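Local coordinates for protein GRMZM2G135359 pseudokinase (Zea mays, PDB 6CPY) that adopts the protein kinase fold as the pseudokinase domain of a receptor-like membrane protein, with ATP binding and kinase activity that are at best tentatively assigned, at residues E269-A274 and R301-L306; G59-S62 and E66-V69; R280-R285 and K289-K294. One frame throughout, in Å; residues are numbered along the deposited sequence.

Contact 1: E269-A274 and R301-L306; sequences EDTARA and REITAL
In the helical C-terminal lobe of the kinase fold, Thr271 and Ala274 at the start of helix 269-282 pack against Ile303 in the last turn of helix 293-304. The helices come closest at Thr271 and Ile303, whose CA atoms are 6.6 Å apart, and the join is made by methyl groups. Beta-branched Ile303 suits its place because it offers two branches to two partners. CG2, anti to the backbone N (CG1 chi1 -65°), reaches Thr271, which answers with its methyl: Ile303 CG2 and Thr271 CG2 stand 3.7 Å apart, the two side chains running alongside each other in opposite senses. The other branch carries Ile303 CD1 to 3.9 Å from Ala274 CB and 3.8 Å from Ala274 O. A small alanine suits this place because it lets the isoleucine arm lie close to the helix backbone. Leu275 and Val278, farther along the first helix, also touch Ile303, while Trp144 meets Thr271.

The exposed side of helix 269-282 is polar. Arg273 forms a salt bridge with Glu269 OE2, which lies at the guanidinium edge. Arg273 NH1 also reaches Asp270 OD1 at 3.1 Å, so Arg273 links both acids in one salt-bridge network. Beyond Ile303, helix 293-304 stops: Ala305 takes positive phi, and Thr304 OG1 accepts from Leu306 N at 3.2 Å, closing an ST turn. The whole is a small apolar helix-helix contact at the surface of the C-lobe, between helices 269-282 and 293-304.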
loop_
_atom_site.group_PDB
_atom_site.type_symbol
_atom_site.label_atom_id
_atom_site.label_comp_id
_atom_site.label_asym_id
_atom_site.label_seq_id
_atom_site.Cartn_x
_atom_site.Cartn_y
_atom_site.Cartn_z
ATOM N N GLU A 269 28.682 1.378 -0.857
ATOM C CA GLU A 269 28.747 2.395 0.171
ATOM C C GLU A 269 28.168 3.746 -0.277
ATOM O O GLU A 269 27.387 4.391 0.436
ATOM C CB GLU A 269 30.224 2.540 0.509
ATOM C CG GLU A 269 30.524 3.288 1.749
ATOM C CD GLU A 269 32.000 3.609 1.813
ATOM O OE1 GLU A 269 32.833 2.762 1.395
ATOM O OE2 GLU A 269 32.301 4.721 2.240
ATOM N N ASP A 270 28.528 4.169 -1.473
ATOM C CA ASP A 270 28.121 5.493 -1.926
ATOM C C ASP A 270 26.660 5.559 -2.350
ATOM O O ASP A 270 26.026 6.599 -2.216
ATOM C CB ASP A 270 29.043 5.973 -3.023
ATOM C CG ASP A 270 30.430 6.313 -2.484
ATOM O OD1 ASP A 270 30.528 6.740 -1.311
ATOM O OD2 ASP A 270 31.403 6.111 -3.214
ATOM N N THR A 271 26.135 4.445 -2.839
ATOM C CA THR A 271 24.697 4.344 -3.109
ATOM C C THR A 271 23.892 4.436 -1.820
ATOM O O THR A 271 22.872 5.134 -1.749
ATOM C CB THR A 271 24.403 3.040 -3.861
ATOM O OG1 THR A 271 25.263 2.978 -4.997
ATOM C CG2 THR A 271 22.957 2.996 -4.346
ATOM N N ALA A 272 24.361 3.751 -0.789
ATOM C CA ALA A 272 23.738 3.853 0.516
ATOM C C ALA A 272 23.743 5.290 1.035
ATOM O O ALA A 272 22.717 5.783 1.507
ATOM C CB ALA A 272 24.397 2.911 1.492
ATOM N N ARG A 273 24.886 5.977 0.927
ATOM C CA ARG A 273 24.948 7.398 1.317
ATOM C C ARG A 273 23.907 8.242 0.621
ATOM O O ARG A 273 23.192 9.024 1.260
ATOM C CB ARG A 273 26.311 8.021 1.009
ATOM C CG ARG A 273 27.351 7.772 2.045
ATOM C CD ARG A 273 28.624 8.583 1.796
ATOM N NE ARG A 273 29.515 8.277 2.900
ATOM C CZ ARG A 273 30.429 7.318 2.910
ATOM N NH1 ARG A 273 30.670 6.580 1.828
ATOM N NH2 ARG A 273 31.140 7.117 4.007
ATOM N N ALA A 274 23.838 8.101 -0.694
ATOM C CA ALA A 274 22.925 8.898 -1.485
ATOM C C ALA A 274 21.470 8.610 -1.062
ATOM O O ALA A 274 20.658 9.529 -0.951
ATOM C CB ALA A 274 23.153 8.638 -2.963
ATOM N N ARG A 301 15.463 7.194 -9.040
ATOM C CA ARG A 301 15.845 6.549 -10.305
ATOM C C ARG A 301 17.295 6.845 -10.682
ATOM O O ARG A 301 18.003 5.968 -11.187
ATOM C CB ARG A 301 14.930 6.973 -11.455
ATOM C CG ARG A 301 15.234 6.208 -12.731
ATOM C CD ARG A 301 14.359 6.620 -13.889
ATOM N NE ARG A 301 14.543 5.693 -15.001
ATOM C CZ ARG A 301 13.661 5.485 -15.974
ATOM N NH1 ARG A 301 12.498 6.133 -15.986
ATOM N NH2 ARG A 301 13.939 4.607 -16.925
ATOM N N GLU A 302 17.721 8.083 -10.451
ATOM C CA GLU A 302 19.108 8.493 -10.670
ATOM C C GLU A 302 20.041 7.599 -9.845
ATOM O O GLU A 302 21.023 7.066 -10.364
ATOM C CB GLU A 302 19.285 9.971 -10.296
ATOM C CG GLU A 302 20.522 10.657 -10.868
ATOM C CD GLU A 302 20.622 12.120 -10.458
ATOM O OE1 GLU A 302 19.574 12.754 -10.215
ATOM O OE2 GLU A 302 21.754 12.641 -10.362
ATOM N N ILE A 303 19.693 7.389 -8.574
ATOM C CA ILE A 303 20.530 6.594 -7.661
ATOM C C ILE A 303 20.541 5.090 -7.958
ATOM O O ILE A 303 21.608 4.466 -8.013
ATOM C CB ILE A 303 20.100 6.820 -6.198
ATOM C CG1 ILE A 303 20.371 8.274 -5.793
ATOM C CG2 ILE A 303 20.818 5.854 -5.264
ATOM C CD1 ILE A 303 19.627 8.724 -4.549
ATOM N N THR A 304 19.364 4.507 -8.136
ATOM C CA THR A 304 19.235 3.058 -8.306
ATOM C C THR A 304 19.456 2.597 -9.745
ATOM O O THR A 304 19.778 1.428 -9.975
ATOM C CB THR A 304 17.853 2.555 -7.856
ATOM O OG1 THR A 304 16.835 3.093 -8.712
ATOM C CG2 THR A 304 17.578 2.955 -6.418
ATOM N N ALA A 305 19.255 3.508 -10.698
ATOM C CA ALA A 305 19.231 3.186 -12.126
ATOM C C ALA A 305 18.181 2.119 -12.480
ATOM O O ALA A 305 18.365 1.349 -13.417
ATOM C CB ALA A 305 20.614 2.768 -12.609
ATOM N N LEU A 306 17.072 2.096 -11.743
ATOM C CA LEU A 306 16.027 1.107 -11.956
ATOM C C LEU A 306 14.826 1.799 -12.556
ATOM O O LEU A 306 14.227 2.668 -11.928
ATOM C CB LEU A 306 15.614 0.435 -10.641
ATOM C CG LEU A 306 16.604 -0.535 -10.001
ATOM C CD1 LEU A 306 16.088 -0.954 -8.631
ATOM C CD2 LEU A 306 16.831 -1.759 -10.876
#

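Contact 2: G59-S62 and E66-V69; sequences GTLS and EIAV
Gly59 and Ile67 face each other as an antiparallel hydrogen-bonded pair in the hairpin of strands 54-60 and 66-72. Gly59 N gives to Ile67 O at 3.0 Å and Ile67 N gives to Gly59 O at 2.9 Å, both with N-H...O angles of 168°. This is the tight part of the contact. Ile67 CG1 lies between the backbone N and the carbonyl carbon (chi1 56°), which lays it over the Gly59 carbonyl, 3.5 Å from Gly59 O. Glycine suits the place, since a side chain on that face would probably crowd Ile67 CG1. Just past the strand, Leu61 crosses Ile67 at about a right angle, with Leu61 CD2 3.8 Å from Ile67 CD1. Val121 on the neighbouring strand adds to the apolar cover of Ile67.

The face that carries Thr60 and Glu66 is looser. These two, a non-hydrogen-bonded pair, extend alongside each other in the same sense, and their nearest side-chain atoms, Thr60 OG1 and Glu66 CG, are 4.0 Å apart. Glu66 stretches on beyond CG toward solvent, and its carboxylate forms a salt bridge with Lys58, so polar residues fit here. With Ile67 and Leu61 meeting on one side and Thr60 and Glu66 on the other, the contact forms part of the antiparallel hairpin of strands 54-60 and 66-72 in the five-stranded sheet of the kinase N-lobe.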
loop_
_atom_site.group_PDB
_atom_site.type_symbol
_atom_site.label_atom_id
_atom_site.label_comp_id
_atom_site.label_asym_id
_atom_site.label_seq_id
_atom_site.Cartn_x
_atom_site.Cartn_y
_atom_site.Cartn_z
ATOM N N GLY A 59 -8.718 -16.008 -2.358
ATOM C CA GLY A 59 -9.492 -16.748 -3.333
ATOM C C GLY A 59 -8.774 -16.905 -4.658
ATOM O O GLY A 59 -7.669 -16.393 -4.855
ATOM N N THR A 60 -9.419 -17.632 -5.562
ATOM C CA THR A 60 -8.971 -17.784 -6.935
ATOM C C THR A 60 -10.185 -17.741 -7.841
ATOM O O THR A 60 -11.109 -18.552 -7.688
ATOM C CB THR A 60 -8.237 -19.125 -7.154
ATOM O OG1 THR A 60 -7.213 -19.268 -6.167
ATOM C CG2 THR A 60 -7.602 -19.181 -8.545
ATOM N N LEU A 61 -10.188 -16.788 -8.768
ATOM C CA LEU A 61 -11.275 -16.661 -9.730
ATOM C C LEU A 61 -11.212 -17.806 -10.737
ATOM O O LEU A 61 -10.178 -18.458 -10.877
ATOM C CB LEU A 61 -11.199 -15.305 -10.441
ATOM C CG LEU A 61 -11.404 -14.078 -9.554
ATOM C CD1 LEU A 61 -11.124 -12.813 -10.340
ATOM C CD2 LEU A 61 -12.809 -14.046 -8.960
ATOM N N SER A 62 -12.318 -18.054 -11.440
ATOM C CA SER A 62 -12.374 -19.167 -12.407
ATOM C C SER A 62 -11.348 -19.001 -13.535
ATOM O O SER A 62 -10.926 -19.983 -14.141
ATOM C CB SER A 62 -13.795 -19.331 -12.971
ATOM O OG SER A 62 -14.158 -18.211 -13.748
ATOM N N GLU A 66 -5.471 -15.184 -8.841
ATOM C CA GLU A 66 -5.562 -15.207 -7.392
ATOM C C GLU A 66 -5.961 -13.819 -6.889
ATOM O O GLU A 66 -5.536 -12.804 -7.446
ATOM C CB GLU A 66 -4.241 -15.670 -6.785
ATOM C CG GLU A 66 -3.947 -17.133 -7.090
ATOM C CD GLU A 66 -2.618 -17.580 -6.518
ATOM O OE1 GLU A 66 -2.544 -17.929 -5.315
ATOM O OE2 GLU A 66 -1.642 -17.558 -7.277
ATOM N N ILE A 67 -6.771 -13.792 -5.842
ATOM C CA ILE A 67 -7.335 -12.550 -5.324
ATOM C C ILE A 67 -7.228 -12.480 -3.818
ATOM O O ILE A 67 -7.187 -13.496 -3.115
ATOM C CB ILE A 67 -8.821 -12.372 -5.736
ATOM C CG1 ILE A 67 -9.672 -13.566 -5.299
ATOM C CG2 ILE A 67 -8.928 -12.178 -7.242
ATOM C CD1 ILE A 67 -11.151 -13.434 -5.607
ATOM N N ALA A 68 -7.184 -11.254 -3.324
ATOM C CA ALA A 68 -7.322 -10.991 -1.920
ATOM C C ALA A 68 -8.602 -10.195 -1.791
ATOM O O ALA A 68 -8.752 -9.137 -2.420
ATOM C CB ALA A 68 -6.138 -10.198 -1.405
ATOM N N VAL A 69 -9.511 -10.702 -0.972
ATOM C CA VAL A 69 -10.831 -10.115 -0.834
ATOM C C VAL A 69 -10.917 -9.409 0.502
ATOM O O VAL A 69 -10.766 -10.036 1.541
ATOM C CB VAL A 69 -11.899 -11.204 -0.950
ATOM C CG1 VAL A 69 -13.288 -10.633 -0.713
ATOM C CG2 VAL A 69 -11.788 -11.870 -2.314
#

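Contact 3: R280-R285 and K289-K294; sequences RSCIDR and KRPQMK
A polar turn in the kinase C-lobe is held where Arg290 reaches back to Asp284, in the connection that leads from helix 269-282 to helix 293-304. Arg290 and Pro291 form the Arg-Pro pair found before the last helix of many kinase domains. The arginine chain runs extended from CG to NE and presents its side to one backbone oxygen: Arg290 NE meets Asp284 O at 2.8 Å, and Arg290 NH2 meets the same Asp284 O at 3.0 Å. The oxygen sits near the guanidinium plane, and this side-on grip by two nitrogens fixes the rotation of the group. NH1 bonds to the backbone oxygen of Glu215, linking the turn to helix 214-230. Replacing Arg290 by an alanine would probably leave Asp284 O without its two donors and let the turn drift from helix 214-230.

Pro291 suits its place by packing apolar ring atoms on the helix end: Pro291 CD is 3.9 Å from Ser281 CB, and Pro291 CG lies 4.3 Å from Cys282 SG. Asp284 holds Arg280 through a salt bridge of Arg280 NH1 to Asp284 OD2, 3.0 Å. Lys289, whose ammonium pairs with Asp286, crosses the Asp284 carboxylate with its alkyl chain. A water bridges the two, giving a hydrogen bond of 2.6 Å to Asp284 OD1 and accepting one of 3.0 Å from Lys289 NZ.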
loop_
_atom_site.group_PDB
_atom_site.type_symbol
_atom_site.label_atom_id
_atom_site.label_comp_id
_atom_site.label_asym_id
_atom_site.label_seq_id
_atom_site.Cartn_x
_atom_site.Cartn_y
_atom_site.Cartn_z
ATOM N N ARG A 280 16.868 11.928 4.508
ATOM C CA ARG A 280 16.976 13.159 5.306
ATOM C C ARG A 280 16.084 14.278 4.760
ATOM O O ARG A 280 15.443 14.990 5.540
ATOM C CB ARG A 280 18.431 13.631 5.393
ATOM C CG ARG A 280 18.650 14.884 6.230
ATOM C CD ARG A 280 18.151 14.766 7.660
ATOM N NE ARG A 280 18.296 16.050 8.354
ATOM C CZ ARG A 280 17.451 17.076 8.246
ATOM N NH1 ARG A 280 16.364 16.992 7.486
ATOM N NH2 ARG A 280 17.686 18.200 8.916
ATOM N N SER A 281 16.043 14.430 3.439
ATOM C CA SER A 281 15.209 15.459 2.805
ATOM C C SER A 281 13.730 15.216 3.087
ATOM O O SER A 281 12.996 16.139 3.467
ATOM C CB SER A 281 15.430 15.484 1.294
ATOM O OG SER A 281 16.780 15.756 0.991
ATOM N N CYS A 282 13.303 13.964 2.917
ATOM C CA CYS A 282 11.903 13.586 3.117
ATOM C C CYS A 282 11.420 13.752 4.556
ATOM O O CYS A 282 10.258 14.104 4.766
ATOM C CB CYS A 282 11.671 12.127 2.690
ATOM S SG CYS A 282 11.882 11.810 0.933
ATOM N N ILE A 283 12.269 13.485 5.549
ATOM C CA ILE A 283 11.786 13.446 6.929
ATOM C C ILE A 283 12.012 14.757 7.696
ATOM O O ILE A 283 11.832 14.794 8.910
ATOM C CB ILE A 283 12.343 12.250 7.732
ATOM C CG1 ILE A 283 13.857 12.360 7.957
ATOM C CG2 ILE A 283 11.977 10.937 7.048
ATOM C CD1 ILE A 283 14.359 11.348 8.959
ATOM N N ASP A 284 12.392 15.814 6.982
ATOM C CA ASP A 284 12.592 17.133 7.601
ATOM C C ASP A 284 11.333 17.549 8.350
ATOM O O ASP A 284 10.227 17.421 7.828
ATOM C CB ASP A 284 12.954 18.189 6.557
ATOM C CG ASP A 284 13.590 19.431 7.183
ATOM O OD1 ASP A 284 12.862 20.238 7.807
ATOM O OD2 ASP A 284 14.822 19.585 7.051
ATOM N N ARG A 285 11.509 18.035 9.579
ATOM C CA ARG A 285 10.383 18.388 10.438
ATOM C C ARG A 285 9.529 19.532 9.894
ATOM O O ARG A 285 8.361 19.664 10.264
ATOM C CB ARG A 285 10.877 18.722 11.842
ATOM C CG ARG A 285 11.330 17.497 12.612
ATOM C CD ARG A 285 11.931 17.896 13.944
ATOM N NE ARG A 285 12.422 16.741 14.694
ATOM C CZ ARG A 285 11.693 15.999 15.529
ATOM N NH1 ARG A 285 10.410 16.269 15.751
ATOM N NH2 ARG A 285 12.258 14.975 16.152
ATOM N N LYS A 289 10.131 22.322 3.631
ATOM C CA LYS A 289 11.479 21.962 3.195
ATOM C C LYS A 289 11.566 20.594 2.500
ATOM O O LYS A 289 12.604 20.275 1.929
ATOM C CB LYS A 289 12.456 21.972 4.381
ATOM C CG LYS A 289 12.756 23.352 4.950
ATOM C CD LYS A 289 13.957 23.305 5.882
ATOM C CE LYS A 289 14.118 24.597 6.683
ATOM N NZ LYS A 289 13.174 24.699 7.829
ATOM N N ARG A 290 10.506 19.787 2.555
ATOM C CA ARG A 290 10.546 18.448 1.938
ATOM C C ARG A 290 10.385 18.531 0.434
ATOM O O ARG A 290 9.721 19.431 -0.069
ATOM C CB ARG A 290 9.445 17.549 2.490
ATOM C CG ARG A 290 9.573 17.270 3.967
ATOM C CD ARG A 290 8.333 16.607 4.515
ATOM N NE ARG A 290 8.320 16.690 5.967
ATOM C CZ ARG A 290 7.231 16.606 6.727
ATOM N NH1 ARG A 290 6.029 16.401 6.190
ATOM N NH2 ARG A 290 7.349 16.725 8.035
ATOM N N PRO A 291 10.973 17.573 -0.295
ATOM C CA PRO A 291 10.765 17.524 -1.732
ATOM C C PRO A 291 9.376 16.989 -2.103
ATOM O O PRO A 291 8.687 16.391 -1.269
ATOM C CB PRO A 291 11.861 16.567 -2.206
ATOM C CG PRO A 291 12.100 15.669 -1.043
ATOM C CD PRO A 291 11.879 16.510 0.175
ATOM N N GLN A 292 8.984 17.234 -3.349
ATOM C CA GLN A 292 7.760 16.689 -3.926
ATOM C C GLN A 292 8.017 15.245 -4.315
ATOM O O GLN A 292 9.146 14.872 -4.613
ATOM C CB GLN A 292 7.364 17.470 -5.187
ATOM C CG GLN A 292 7.067 18.943 -4.961
ATOM C CD GLN A 292 5.683 19.175 -4.392
ATOM O OE1 GLN A 292 5.534 19.684 -3.281
ATOM N NE2 GLN A 292 4.658 18.802 -5.155
ATOM N N MET A 293 6.968 14.431 -4.354
ATOM C CA MET A 293 7.152 13.015 -4.643
ATOM C C MET A 293 7.745 12.772 -6.037
ATOM O O MET A 293 8.524 11.831 -6.236
ATOM C CB MET A 293 5.825 12.264 -4.480
ATOM C CG MET A 293 6.007 10.789 -4.228
ATOM S SD MET A 293 6.995 10.434 -2.759
ATOM C CE MET A 293 7.888 9.015 -3.397
ATOM N N LYS A 294 7.384 13.620 -6.999
ATOM C CA LYS A 294 7.957 13.546 -8.344
ATOM C C LYS A 294 9.485 13.727 -8.300
ATOM O O LYS A 294 10.220 13.043 -9.002
ATOM C CB LYS A 294 7.312 14.603 -9.261
ATOM C CG LYS A 294 7.860 14.640 -10.685
ATOM C CD LYS A 294 7.127 15.665 -11.550
ATOM C CE LYS A 294 8.085 16.624 -12.252
ATOM N NZ LYS A 294 9.020 15.952 -13.206
HETATM O O HOH W 1 13.845 22.133 9.323
#

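The three contacts divide between the lobes of the kinase fold. Contact 2 comes first along the chain, in the hairpin of the N-lobe sheet; contacts 1 and 3 follow in the helical C-lobe. These two share helices 269-282 and 293-304, their centres about 17 Å apart and their nearest atoms about 7 Å. Contact 3, at the turn between the helices, is nested inside the loop that contact 1 closes, so the pair of helices is joined both at its linking end and at its far end. Contact 2 lies about 37 Å from contact 1 and about 38 Å from contact 3 between centres, without touching either; it belongs to the packing of a separate lobe.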